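Local coordinates for PhnB-like domain-containing protein (Pseudomonas aeruginosa, PDB 1U69), which is of unknown function but belongs to the PhnB-like branch of the glyoxalase superfamily and has been proposed as a potential drug-resistance protein, at residues A[86-94]-A[146-154]; A[28-39]-A[50-60]. One frame throughout, in Å; residues are numbered along the deposited sequence.

Overall arrangement
From the N terminus, the chain runs through strand 7-13 and helix 17-27 before Phe28 opens contact 2. There strand 31-38 goes out, a twelve-residue connection turns round, and strand 51-58 comes back beside it, closing a hairpin at one border of the first four-stranded sheet. Strand 61-67 follows, then strand 78-84 of the second sheet. Contact 1 starts only then: helix 87-99 receives the loop 146-151 and the start of the last helix, so a long loop holding most of the second sheet and two helices is closed. The two contacts lie in series, centres about 27 Å apart, yet Leu93 touches Phe28 where the two halves of the chain meet.

Contact 1: residues A[86-94]-A[146-154]; sequences DQAETDRLW and TMGRIDIAT
Asp91 OD1 is gripped from opposite faces of its carboxylate plane, by Gln87 NE2 one helical turn back and by Arg149 NH1 across the contact. The first bond is 2.9 Å from Gln87 NE2 to Asp91 OD1, on the syn side; the second is a salt bridge of 3.0 Å from Arg149 NH1 to Asp91 OD1, bent, with the guanidinium and carboxylate planes almost perpendicular. Gln87 also reads the backbone opposite. Its chain bends at chi2 (64°), which turns the amide toward the 150-152 backbone: NE2 gives its other hydrogen to Ile150 O (3.0 Å), and OE1 takes the N-H of Ile152 (2.9 Å), both nearly straight and in the respective carbonyl planes. A water bridges Gln87 OE1 to Ala153 N, so the amide is fixed at both ends and serves the first turn of helix 152-159, whose N-cap is Asp151. Here the C-terminal tail is laid against helix 87-99 of the second sheet-and-helix half of this glyoxalase-clan chain. Trp94 floors the other end: Arg149 CB sits 3.6 Å from the centroid of the Trp94 five-membered ring, a CH-pi contact over the face, while Arg149 N lies over the same indole at 3.4 Å from Trp94 CZ2. Trp94 NE1 is held by Glu104. At the helix start, Ile152 CD1 packs on Asp86 C at 3.5 Å, and Pro122 lies against Ile152 and Thr90.

Contact 2: residues A[28-39]-A[50-60]; sequences FPDSAVLAVHRA and DVLTVEFRVMG
His37 and Glu55 both set CG opposite their own carbonyl carbon (chi1 -61° in each), and the Glu55 chain then runs straight on through chi2 (177°), bringing its carboxylate to the imidazole on the face they share with Ala35 and Thr53. His37 NE2 meets Glu55 OE2 at 2.5 Å, in the ring plane and on the anti lone pair of the oxygen; ring and carboxylate are nearly coplanar. Thr53 OG1 lies at the ring edge, 3.3 Å from His37 CD2. Beneath them runs an antiparallel hairpin ladder with two classic beta bulges. Leu34 and Ala35 both face Glu55, whose O takes Leu34 N at 2.8 Å and, weakly, Ala35 N; Leu52 and Thr53 both face His37, whose O receives two N-H groups. On the other face Val33, Val36 and Val54 meet, with Val33 CG1 4.0 Å from Val54 CG1, and helix 17-27 covers Val54 and Phe56. At the far end the selenomethionine Met59 is bent at chi3: its methyl CE touches Phe28 CD1 (3.3 Å), while SE stands 5.1 Å from the centroid of the Phe28 ring, an oblique Met-aromatic contact; Phe28 also stacks with Trp118. A water joins Asp30 O to Gly60 N, while the Asp30 carboxylate pairs with Arg123 of the third subunit and Lys6 of the fourth. The exact His37-Glu55 length is doubtful, but a carboxylate here would tend to favour protonated His37.

Contact 1: residues A[86-94]-A[146-154]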
loop_
_atom_site.group_PDB
_atom_site.type_symbol
_atom_site.label_atom_id
_atom_site.label_comp_id
_atom_site.label_asym_id
_atom_site.label_seq_id
_atom_site.Cartn_x
_atom_site.Cartn_y
_atom_site.Cartn_z
ATOM N N ASP A 86 0.176 17.705 7.042
ATOM C CA ASP A 86 0.223 19.048 7.625
ATOM C C ASP A 86 -0.769 19.237 8.772
ATOM O O ASP A 86 -1.553 18.338 9.082
ATOM C CB ASP A 86 0.024 20.116 6.533
ATOM C CG ASP A 86 -1.291 19.978 5.774
ATOM O OD1 ASP A 86 -2.299 19.470 6.303
ATOM O OD2 ASP A 86 -1.416 20.398 4.609
ATOM N N GLN A 87 -0.747 20.421 9.386
ATOM C CA GLN A 87 -1.559 20.680 10.566
ATOM C C GLN A 87 -3.024 20.756 10.196
ATOM O O GLN A 87 -3.873 20.349 10.981
ATOM C CB GLN A 87 -1.119 21.971 11.270
ATOM C CG GLN A 87 -1.664 22.132 12.676
ATOM C CD GLN A 87 -1.153 21.064 13.609
ATOM O OE1 GLN A 87 0.051 20.931 13.790
ATOM N NE2 GLN A 87 -2.065 20.280 14.183
ATOM N N ALA A 88 -3.320 21.292 9.007
ATOM C CA ALA A 88 -4.690 21.431 8.556
ATOM C C ALA A 88 -5.397 20.078 8.485
ATOM O O ALA A 88 -6.515 19.941 8.969
ATOM C CB ALA A 88 -4.739 22.133 7.197
ATOM N N GLU A 89 -4.756 19.088 7.871
ATOM C CA GLU A 89 -5.362 17.762 7.748
ATOM C C GLU A 89 -5.423 17.087 9.122
ATOM O O GLU A 89 -6.400 16.421 9.446
ATOM C CB GLU A 89 -4.593 16.875 6.758
ATOM C CG GLU A 89 -5.129 15.444 6.724
ATOM C CD GLU A 89 -4.482 14.567 5.668
ATOM O OE1 GLU A 89 -3.248 14.630 5.509
ATOM O OE2 GLU A 89 -5.221 13.811 5.010
ATOM N N THR A 90 -4.370 17.271 9.915
ATOM C CA THR A 90 -4.318 16.752 11.287
ATOM C C THR A 90 -5.520 17.236 12.069
ATOM O O THR A 90 -6.248 16.445 12.633
ATOM C CB THR A 90 -2.991 17.158 11.969
ATOM O OG1 THR A 90 -1.884 16.665 11.198
ATOM C CG2 THR A 90 -2.828 16.501 13.345
ATOM N N ASP A 91 -5.766 18.548 12.069
ATOM C CA ASP A 91 -6.886 19.100 12.806
ATOM C C ASP A 91 -8.218 18.625 12.268
ATOM O O ASP A 91 -9.118 18.298 13.032
ATOM C CB ASP A 91 -6.868 20.638 12.762
ATOM C CG ASP A 91 -5.671 21.227 13.459
ATOM O OD1 ASP A 91 -4.939 20.482 14.143
ATOM O OD2 ASP A 91 -5.375 22.440 13.359
ATOM N N ARG A 92 -8.345 18.576 10.948
ATOM C CA ARG A 92 -9.632 18.251 10.348
ATOM C C ARG A 92 -10.060 16.845 10.724
ATOM O O ARG A 92 -11.216 16.619 11.081
ATOM C CB ARG A 92 -9.598 18.409 8.822
ATOM C CG ARG A 92 -10.952 18.212 8.192
ATOM C CD ARG A 92 -10.930 18.258 6.665
ATOM N NE ARG A 92 -10.441 17.032 6.007
ATOM C CZ ARG A 92 -11.102 15.868 5.963
ATOM N NH1 ARG A 92 -12.296 15.727 6.548
ATOM N NH2 ARG A 92 -10.569 14.836 5.304
ATOM N N LEU A 93 -9.126 15.896 10.653
ATOM C CA LEU A 93 -9.444 14.498 10.878
ATOM C C LEU A 93 -9.662 14.219 12.359
ATOM O O LEU A 93 -10.607 13.519 12.739
ATOM C CB LEU A 93 -8.342 13.605 10.284
ATOM C CG LEU A 93 -8.255 13.603 8.747
ATOM C CD1 LEU A 93 -7.210 12.571 8.285
ATOM C CD2 LEU A 93 -9.595 13.316 8.119
ATOM N N TRP A 94 -8.796 14.765 13.185
ATOM C CA TRP A 94 -8.934 14.651 14.641
ATOM C C TRP A 94 -10.301 15.185 15.097
ATOM O O TRP A 94 -11.051 14.518 15.811
ATOM C CB TRP A 94 -7.805 15.427 15.311
ATOM C CG TRP A 94 -7.938 15.571 16.804
ATOM C CD1 TRP A 94 -8.630 16.532 17.479
ATOM C CD2 TRP A 94 -7.358 14.727 17.803
ATOM N NE1 TRP A 94 -8.517 16.348 18.834
ATOM C CE2 TRP A 94 -7.743 15.234 19.060
ATOM C CE3 TRP A 94 -6.546 13.588 17.762
ATOM C CZ2 TRP A 94 -7.342 14.654 20.261
ATOM C CZ3 TRP A 94 -6.173 13.002 18.945
ATOM C CH2 TRP A 94 -6.552 13.539 20.181
ATOM N N THR A 146 3.143 15.158 25.850
ATOM C CA THR A 146 2.417 16.326 26.392
ATOM C C THR A 146 1.192 16.747 25.566
ATOM O O THR A 146 0.551 17.765 25.872
ATOM C CB THR A 146 3.365 17.563 26.524
ATOM O OG1 THR A 146 3.715 18.059 25.228
ATOM C CG2 THR A 146 4.680 17.188 27.136
HETATM N N MSE A 147 0.851 15.967 24.538
HETATM C CA MSE A 147 -0.180 16.343 23.569
HETATM C C MSE A 147 -1.357 15.382 23.521
HETATM O O MSE A 147 -1.198 14.206 23.806
HETATM C CB MSE A 147 0.439 16.366 22.168
HETATM C CG MSE A 147 1.570 17.362 22.029
HETATM SE SE MSE A 147 2.470 17.161 20.331
HETATM C CE MSE A 147 3.850 18.531 20.583
ATOM N N GLY A 148 -2.533 15.892 23.158
ATOM C CA GLY A 148 -3.610 15.059 22.637
ATOM C C GLY A 148 -3.520 15.076 21.120
ATOM O O GLY A 148 -2.810 14.275 20.511
ATOM N N ARG A 149 -4.226 16.018 20.503
ATOM C CA ARG A 149 -4.024 16.337 19.093
ATOM C C ARG A 149 -2.570 16.773 18.898
ATOM O O ARG A 149 -2.043 17.557 19.694
ATOM C CB ARG A 149 -4.984 17.462 18.684
ATOM C CG ARG A 149 -5.027 17.806 17.216
ATOM C CD ARG A 149 -5.976 18.949 16.892
ATOM N NE ARG A 149 -5.879 20.012 17.882
ATOM C CZ ARG A 149 -4.960 20.980 17.885
ATOM N NH1 ARG A 149 -4.046 21.072 16.923
ATOM N NH2 ARG A 149 -4.967 21.884 18.863
ATOM N N ILE A 150 -1.923 16.284 17.846
ATOM C CA ILE A 150 -0.499 16.561 17.634
ATOM C C ILE A 150 -0.307 17.933 17.021
ATOM O O ILE A 150 -0.900 18.224 15.981
ATOM C CB ILE A 150 0.154 15.513 16.718
ATOM C CG1 ILE A 150 0.074 14.107 17.335
ATOM C CG2 ILE A 150 1.618 15.885 16.422
ATOM C CD1 ILE A 150 0.709 13.972 18.713
ATOM N N ASP A 151 0.533 18.754 17.661
ATOM C CA ASP A 151 0.978 20.025 17.085
ATOM C C ASP A 151 2.350 19.836 16.454
ATOM O O ASP A 151 3.350 19.630 17.140
ATOM C CB ASP A 151 1.030 21.132 18.130
ATOM C CG ASP A 151 1.418 22.462 17.524
ATOM O OD1 ASP A 151 0.538 23.120 16.920
ATOM O OD2 ASP A 151 2.591 22.887 17.542
ATOM N N ILE A 152 2.374 19.871 15.130
ATOM C CA ILE A 152 3.554 19.524 14.347
ATOM C C ILE A 152 4.743 20.457 14.601
ATOM O O ILE A 152 5.882 20.007 14.699
ATOM C CB ILE A 152 3.204 19.499 12.844
ATOM C CG1 ILE A 152 2.247 18.333 12.547
ATOM C CG2 ILE A 152 4.476 19.363 11.993
ATOM C CD1 ILE A 152 1.583 18.367 11.180
ATOM N N ALA A 153 4.473 21.747 14.707
ATOM C CA ALA A 153 5.532 22.735 14.927
ATOM C C ALA A 153 6.287 22.483 16.233
ATOM O O ALA A 153 7.507 22.641 16.293
ATOM C CB ALA A 153 4.954 24.148 14.901
ATOM N N THR A 154 5.565 22.062 17.268
ATOM C CA THR A 154 6.168 21.799 18.570
ATOM C C THR A 154 7.049 20.559 18.503
ATOM O O THR A 154 8.119 20.512 19.109
ATOM C CB THR A 154 5.072 21.608 19.634
ATOM O OG1 THR A 154 4.325 22.824 19.802
ATOM C CG2 THR A 154 5.676 21.336 21.004
HETATM O O HOH W 1 1.840 22.961 13.661
#

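Contact 2: residues A[28-39]-A[50-60]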
loop_
_atom_site.group_PDB
_atom_site.type_symbol
_atom_site.label_atom_id
_atom_site.label_comp_id
_atom_site.label_asym_id
_atom_site.label_seq_id
_atom_site.Cartn_x
_atom_site.Cartn_y
_atom_site.Cartn_z
ATOM N N PHE A 28 -12.940 10.741 5.661
ATOM C CA PHE A 28 -11.567 10.528 5.242
ATOM C C PHE A 28 -11.438 10.606 3.728
ATOM O O PHE A 28 -12.372 10.266 3.000
ATOM C CB PHE A 28 -11.091 9.159 5.724
ATOM C CG PHE A 28 -11.108 9.010 7.209
ATOM C CD1 PHE A 28 -10.122 9.603 7.981
ATOM C CD2 PHE A 28 -12.095 8.267 7.837
ATOM C CE1 PHE A 28 -10.134 9.455 9.369
ATOM C CE2 PHE A 28 -12.125 8.132 9.216
ATOM C CZ PHE A 28 -11.152 8.718 9.981
ATOM N N PRO A 29 -10.263 10.995 3.243
ATOM C CA PRO A 29 -10.007 10.984 1.804
ATOM C C PRO A 29 -9.948 9.560 1.261
ATOM O O PRO A 29 -9.665 8.617 2.033
ATOM C CB PRO A 29 -8.629 11.635 1.705
ATOM C CG PRO A 29 -7.976 11.295 2.986
ATOM C CD PRO A 29 -9.067 11.394 4.008
ATOM N N ASP A 30 -10.175 9.397 -0.041
ATOM C CA ASP A 30 -10.042 8.094 -0.710
ATOM C C ASP A 30 -10.730 6.969 0.065
ATOM O O ASP A 30 -10.163 5.894 0.315
ATOM C CB ASP A 30 -8.563 7.757 -0.960
ATOM C CG ASP A 30 -8.381 6.735 -2.062
ATOM O OD1 ASP A 30 -9.135 6.772 -3.041
ATOM O OD2 ASP A 30 -7.504 5.847 -2.045
ATOM N N SER A 31 -11.966 7.233 0.467
ATOM C CA SER A 31 -12.755 6.268 1.218
ATOM C C SER A 31 -14.177 6.186 0.656
ATOM O O SER A 31 -14.724 7.179 0.157
ATOM C CB SER A 31 -12.753 6.639 2.704
ATOM O OG SER A 31 -11.427 6.775 3.204
ATOM N N ALA A 32 -14.776 5.008 0.759
ATOM C CA ALA A 32 -16.066 4.735 0.142
ATOM C C ALA A 32 -16.784 3.529 0.727
ATOM O O ALA A 32 -16.154 2.554 1.160
ATOM C CB ALA A 32 -15.873 4.518 -1.362
ATOM N N VAL A 33 -18.109 3.602 0.713
ATOM C CA VAL A 33 -18.976 2.464 0.969
ATOM C C VAL A 33 -19.127 1.671 -0.338
ATOM O O VAL A 33 -19.469 2.235 -1.389
ATOM C CB VAL A 33 -20.377 2.924 1.477
ATOM C CG1 VAL A 33 -21.303 1.734 1.695
ATOM C CG2 VAL A 33 -20.230 3.749 2.754
ATOM N N LEU A 34 -18.897 0.368 -0.272
ATOM C CA LEU A 34 -18.815 -0.453 -1.481
ATOM C C LEU A 34 -20.028 -1.354 -1.713
ATOM O O LEU A 34 -20.469 -1.512 -2.843
ATOM C CB LEU A 34 -17.519 -1.269 -1.443
ATOM C CG LEU A 34 -16.218 -0.460 -1.349
ATOM C CD1 LEU A 34 -15.012 -1.376 -1.434
ATOM C CD2 LEU A 34 -16.139 0.608 -2.409
ATOM N N ALA A 35 -20.569 -1.929 -0.649
ATOM C CA ALA A 35 -21.677 -2.881 -0.756
ATOM C C ALA A 35 -22.347 -3.088 0.587
ATOM O O ALA A 35 -21.714 -2.980 1.623
ATOM C CB ALA A 35 -21.190 -4.198 -1.283
ATOM N N VAL A 36 -23.648 -3.368 0.550
ATOM C CA VAL A 36 -24.433 -3.637 1.749
ATOM C C VAL A 36 -25.041 -5.016 1.592
ATOM O O VAL A 36 -25.632 -5.320 0.543
ATOM C CB VAL A 36 -25.513 -2.570 1.926
ATOM C CG1 VAL A 36 -26.386 -2.850 3.147
ATOM C CG2 VAL A 36 -24.853 -1.203 2.026
ATOM N N HIS A 37 -24.857 -5.853 2.614
ATOM C CA HIS A 37 -25.280 -7.250 2.577
ATOM C C HIS A 37 -26.291 -7.481 3.675
ATOM O O HIS A 37 -26.000 -7.294 4.856
ATOM C CB HIS A 37 -24.097 -8.185 2.778
ATOM C CG HIS A 37 -23.047 -8.050 1.721
ATOM N ND1 HIS A 37 -23.310 -8.285 0.390
ATOM C CD2 HIS A 37 -21.747 -7.682 1.791
ATOM C CE1 HIS A 37 -22.215 -8.073 -0.317
ATOM N NE2 HIS A 37 -21.250 -7.707 0.510
ATOM N N ARG A 38 -27.483 -7.911 3.291
ATOM C CA ARG A 38 -28.543 -8.095 4.259
ATOM C C ARG A 38 -28.571 -9.527 4.769
ATOM O O ARG A 38 -28.108 -10.442 4.094
ATOM C CB ARG A 38 -29.888 -7.652 3.669
ATOM C CG ARG A 38 -29.994 -6.131 3.703
ATOM C CD ARG A 38 -31.056 -5.512 2.837
ATOM N NE ARG A 38 -30.848 -4.064 2.758
ATOM C CZ ARG A 38 -31.133 -3.187 3.728
ATOM N NH1 ARG A 38 -31.667 -3.576 4.884
ATOM N NH2 ARG A 38 -30.891 -1.894 3.538
ATOM N N ALA A 39 -29.069 -9.698 5.993
ATOM C CA ALA A 39 -29.095 -10.997 6.659
ATOM C C ALA A 39 -30.104 -11.896 5.954
ATOM O O ALA A 39 -31.254 -11.494 5.780
ATOM C CB ALA A 39 -29.475 -10.830 8.101
ATOM N N ASP A 50 -32.256 -7.276 7.723
ATOM C CA ASP A 50 -31.473 -6.217 8.369
ATOM C C ASP A 50 -30.090 -6.195 7.739
ATOM O O ASP A 50 -29.680 -7.169 7.119
ATOM C CB ASP A 50 -31.355 -6.463 9.882
ATOM C CG ASP A 50 -32.629 -6.126 10.643
ATOM O OD1 ASP A 50 -33.576 -5.546 10.073
ATOM O OD2 ASP A 50 -32.764 -6.398 11.835
ATOM N N VAL A 51 -29.375 -5.088 7.888
ATOM C CA VAL A 51 -27.994 -5.001 7.415
ATOM C C VAL A 51 -27.121 -5.934 8.266
ATOM O O VAL A 51 -27.083 -5.822 9.498
ATOM C CB VAL A 51 -27.450 -3.557 7.483
ATOM C CG1 VAL A 51 -25.943 -3.521 7.144
ATOM C CG2 VAL A 51 -28.237 -2.627 6.555
ATOM N N LEU A 52 -26.461 -6.881 7.609
ATOM C CA LEU A 52 -25.583 -7.824 8.297
ATOM C C LEU A 52 -24.128 -7.362 8.198
ATOM O O LEU A 52 -23.441 -7.231 9.217
ATOM C CB LEU A 52 -25.753 -9.234 7.727
ATOM C CG LEU A 52 -24.869 -10.340 8.297
ATOM C CD1 LEU A 52 -25.133 -10.502 9.771
ATOM C CD2 LEU A 52 -25.101 -11.647 7.562
ATOM N N THR A 53 -23.651 -7.133 6.977
ATOM C CA THR A 53 -22.327 -6.535 6.781
ATOM C C THR A 53 -22.350 -5.408 5.765
ATOM O O THR A 53 -23.234 -5.318 4.908
ATOM C CB THR A 53 -21.270 -7.556 6.329
ATOM O OG1 THR A 53 -21.650 -8.149 5.071
ATOM C CG2 THR A 53 -21.115 -8.701 7.319
ATOM N N VAL A 54 -21.317 -4.580 5.845
ATOM C CA VAL A 54 -21.107 -3.488 4.900
ATOM C C VAL A 54 -19.639 -3.520 4.480
ATOM O O VAL A 54 -18.748 -3.446 5.329
ATOM C CB VAL A 54 -21.403 -2.125 5.541
ATOM C CG1 VAL A 54 -21.176 -1.020 4.530
ATOM C CG2 VAL A 54 -22.835 -2.066 6.124
ATOM N N GLU A 55 -19.393 -3.654 3.184
ATOM C CA GLU A 55 -18.036 -3.542 2.657
ATOM C C GLU A 55 -17.723 -2.073 2.457
ATOM O O GLU A 55 -18.529 -1.330 1.919
ATOM C CB GLU A 55 -17.882 -4.297 1.338
ATOM C CG GLU A 55 -18.127 -5.798 1.400
ATOM C CD GLU A 55 -18.013 -6.439 0.024
ATOM O OE1 GLU A 55 -17.024 -6.160 -0.687
ATOM O OE2 GLU A 55 -18.913 -7.185 -0.364
ATOM N N PHE A 56 -16.552 -1.643 2.915
ATOM C CA PHE A 56 -16.103 -0.276 2.692
ATOM C C PHE A 56 -14.593 -0.221 2.614
ATOM O O PHE A 56 -13.936 -1.207 2.906
ATOM C CB PHE A 56 -16.670 0.686 3.750
ATOM C CG PHE A 56 -16.153 0.474 5.172
ATOM C CD1 PHE A 56 -15.117 1.251 5.678
ATOM C CD2 PHE A 56 -16.758 -0.449 6.021
ATOM C CE1 PHE A 56 -14.672 1.075 6.993
ATOM C CE2 PHE A 56 -16.331 -0.590 7.334
ATOM C CZ PHE A 56 -15.292 0.168 7.806
ATOM N N ARG A 57 -14.056 0.896 2.138
ATOM C CA ARG A 57 -12.610 1.060 2.029
ATOM C C ARG A 57 -12.233 2.356 2.675
ATOM O O ARG A 57 -12.889 3.374 2.434
ATOM C CB ARG A 57 -12.166 1.067 0.561
ATOM C CG ARG A 57 -10.652 1.025 0.345
ATOM C CD ARG A 57 -10.249 1.073 -1.117
ATOM N NE ARG A 57 -11.146 1.994 -1.792
ATOM C CZ ARG A 57 -12.118 1.641 -2.636
ATOM N NH1 ARG A 57 -12.304 0.371 -3.011
ATOM N NH2 ARG A 57 -12.887 2.576 -3.153
ATOM N N VAL A 58 -11.193 2.345 3.506
ATOM C CA VAL A 58 -10.677 3.589 4.075
ATOM C C VAL A 58 -9.199 3.775 3.770
ATOM O O VAL A 58 -8.366 3.058 4.280
ATOM C CB VAL A 58 -10.924 3.725 5.619
ATOM C CG1 VAL A 58 -12.377 3.992 5.878
ATOM C CG2 VAL A 58 -10.488 2.502 6.394
HETATM N N MSE A 59 -8.891 4.715 2.886
HETATM C CA MSE A 59 -7.508 5.077 2.588
HETATM C C MSE A 59 -6.629 3.853 2.269
HETATM O O MSE A 59 -5.531 3.708 2.813
HETATM C CB MSE A 59 -6.931 5.882 3.754
HETATM C CG MSE A 59 -7.586 7.242 3.912
HETATM SE SE MSE A 59 -7.129 8.107 5.579
HETATM C CE MSE A 59 -8.248 7.067 6.852
ATOM N N GLY A 60 -7.113 3.007 1.364
ATOM C CA GLY A 60 -6.333 1.879 0.868
ATOM C C GLY A 60 -6.612 0.566 1.564
ATOM O O GLY A 60 -6.135 -0.488 1.105
HETATM O O HOH W 2 -8.989 3.795 -0.708
HETATM O O HOH W 3 -11.844 4.828 -1.987
#